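PDB 1O7X: citrate synthase from Sulfolobus solfataricus, which belongs to the citrate synthase family of predominantly alpha-helical enzymes and is modelled here as an assembly of two chains. Local coordinates for residues T47-L52 against N63-K68. Sequence-based numbering, arbitrary orientation.
Sequences TIYLML and NDLKAK
With CG set anti to the backbone N (chi1 169°), Leu65 extends its isobutyl group from helix 59-70 toward helix 44-53, where CD1 meets Ile48 and CD2 sits between Ile48 CB and the start of the Tyr49 side chain. Ile48 takes the chi1 of -66° that turns CG2 away from its own backbone N, and this branch meets Leu65 CD1, CG2 lying 4.2 Å from it, while Ile48 CB is as near to Leu65 CD2. That second methyl, Leu65 CD2, rests 3.8 Å from Tyr49 CB, at the edge of the phenol ring and near its plane instead of over a face. It sits equally close to the main chain, with Leu65 CD2 3.8 Å from Tyr49 N, so the methyl lies against the main chain as well as the side chain. The two helices are consecutive in the mainly helical body of the citrate synthase fold, and a single leucine carries their meeting here, with the CA atoms of Tyr49 and Leu65 7.4 Å apart. All three touching residues are buried, and the side-chain contacts are apolar. Helix 116-138 extends the same apolar cluster, Ile124 packing on Ile48 and Ile121 on Leu65. The Tyr49 ring stacks with that of Tyr53, and its side chain touches Lys55 and Pro57 in the connection between the two helices.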
loop_
_atom_site.group_PDB
_atom_site.type_symbol
_atom_site.label_atom_id
_atom_site.label_comp_id
_atom_site.label_asym_id
_atom_site.label_seq_id
_atom_site.Cartn_x
_atom_site.Cartn_y
_atom_site.Cartn_z
ATOM N N THR A 47 20.160 14.217 -10.520
ATOM C CA THR A 47 18.893 14.459 -9.839
ATOM C C THR A 47 18.706 13.454 -8.708
ATOM O O THR A 47 18.090 13.757 -7.669
ATOM C CB THR A 47 17.710 14.415 -10.817
ATOM O OG1 THR A 47 17.962 15.306 -11.905
ATOM C CG2 THR A 47 16.432 14.834 -10.109
ATOM N N ILE A 48 19.251 12.250 -8.870
ATOM C CA ILE A 48 19.153 11.293 -7.769
ATOM C C ILE A 48 19.955 11.884 -6.610
ATOM O O ILE A 48 19.359 12.208 -5.583
ATOM C CB ILE A 48 19.660 9.908 -8.135
ATOM C CG1 ILE A 48 18.752 9.286 -9.196
ATOM C CG2 ILE A 48 19.712 9.040 -6.895
ATOM C CD1 ILE A 48 19.410 8.114 -9.873
ATOM N N TYR A 49 21.233 12.168 -6.828
ATOM C CA TYR A 49 22.098 12.775 -5.834
ATOM C C TYR A 49 21.501 13.986 -5.126
ATOM O O TYR A 49 21.566 14.051 -3.894
ATOM C CB TYR A 49 23.471 13.201 -6.448
ATOM C CG TYR A 49 24.444 13.498 -5.315
ATOM C CD1 TYR A 49 25.324 12.540 -4.842
ATOM C CD2 TYR A 49 24.444 14.749 -4.708
ATOM C CE1 TYR A 49 26.187 12.823 -3.800
ATOM C CE2 TYR A 49 25.299 15.044 -3.662
ATOM C CZ TYR A 49 26.166 14.067 -3.223
ATOM O OH TYR A 49 27.003 14.365 -2.175
ATOM N N LEU A 50 20.996 14.966 -5.855
ATOM C CA LEU A 50 20.409 16.180 -5.322
ATOM C C LEU A 50 19.185 15.937 -4.451
ATOM O O LEU A 50 18.918 16.511 -3.393
ATOM C CB LEU A 50 20.040 17.089 -6.513
ATOM C CG LEU A 50 19.250 18.358 -6.221
ATOM C CD1 LEU A 50 19.982 19.210 -5.194
ATOM C CD2 LEU A 50 18.940 19.198 -7.455
ATOM N N MET A 51 18.312 15.063 -4.959
ATOM C CA MET A 51 17.072 14.769 -4.237
ATOM C C MET A 51 17.444 14.111 -2.915
ATOM O O MET A 51 17.005 14.566 -1.865
ATOM C CB MET A 51 16.171 13.957 -5.162
ATOM C CG MET A 51 15.474 14.822 -6.201
ATOM S SD MET A 51 14.365 16.016 -5.464
ATOM C CE MET A 51 12.942 15.974 -6.527
ATOM N N LEU A 52 18.310 13.103 -2.940
ATOM C CA LEU A 52 18.696 12.392 -1.749
ATOM C C LEU A 52 19.681 13.074 -0.822
ATOM O O LEU A 52 19.479 13.031 0.400
ATOM C CB LEU A 52 19.207 11.006 -2.153
ATOM C CG LEU A 52 18.211 10.057 -2.839
ATOM C CD1 LEU A 52 18.856 8.672 -2.927
ATOM C CD2 LEU A 52 16.849 10.013 -2.176
ATOM N N ASN A 63 30.297 10.404 -9.516
ATOM C CA ASN A 63 30.835 9.164 -10.116
ATOM C C ASN A 63 30.685 8.007 -9.148
ATOM O O ASN A 63 30.446 6.907 -9.636
ATOM C CB ASN A 63 32.263 9.394 -10.571
ATOM C CG ASN A 63 32.920 8.282 -11.364
ATOM O OD1 ASN A 63 32.354 7.214 -11.777
ATOM N ND2 ASN A 63 34.240 8.514 -11.648
ATOM N N ASP A 64 30.807 8.217 -7.851
ATOM C CA ASP A 64 30.637 7.116 -6.913
ATOM C C ASP A 64 29.171 6.671 -6.982
ATOM O O ASP A 64 28.931 5.490 -7.236
ATOM C CB ASP A 64 30.968 7.407 -5.458
ATOM C CG ASP A 64 32.268 8.162 -5.250
ATOM O OD1 ASP A 64 33.285 7.627 -5.753
ATOM O OD2 ASP A 64 32.221 9.241 -4.617
ATOM N N LEU A 65 28.230 7.606 -6.848
ATOM C CA LEU A 65 26.819 7.242 -6.956
ATOM C C LEU A 65 26.617 6.353 -8.177
ATOM O O LEU A 65 26.122 5.230 -8.101
ATOM C CB LEU A 65 25.916 8.468 -6.999
ATOM C CG LEU A 65 24.441 8.309 -7.366
ATOM C CD1 LEU A 65 23.629 7.803 -6.199
ATOM C CD2 LEU A 65 23.831 9.640 -7.796
ATOM N N LYS A 66 27.083 6.812 -9.328
ATOM C CA LYS A 66 26.995 6.096 -10.589
ATOM C C LYS A 66 27.461 4.655 -10.459
ATOM O O LYS A 66 26.806 3.733 -10.930
ATOM C CB LYS A 66 27.819 6.827 -11.647
ATOM C CG LYS A 66 27.105 8.042 -12.234
ATOM C CD LYS A 66 27.810 8.412 -13.534
ATOM C CE LYS A 66 26.979 9.323 -14.409
ATOM N NZ LYS A 66 27.651 9.523 -15.728
ATOM N N ALA A 67 28.611 4.476 -9.815
ATOM C CA ALA A 67 29.181 3.166 -9.567
ATOM C C ALA A 67 28.218 2.384 -8.671
ATOM O O ALA A 67 27.826 1.262 -8.986
ATOM C CB ALA A 67 30.546 3.279 -8.928
ATOM N N LYS A 68 27.786 3.031 -7.593
ATOM C CA LYS A 68 26.805 2.384 -6.720
ATOM C C LYS A 68 25.647 1.907 -7.584
ATOM O O LYS A 68 25.471 0.679 -7.648
ATOM C CB LYS A 68 26.441 3.273 -5.545
ATOM C CG LYS A 68 25.717 2.522 -4.434
ATOM C CD LYS A 68 26.671 1.816 -3.487
ATOM C CE LYS A 68 26.029 0.531 -2.960
ATOM N NZ LYS A 68 26.949 -0.633 -3.166
#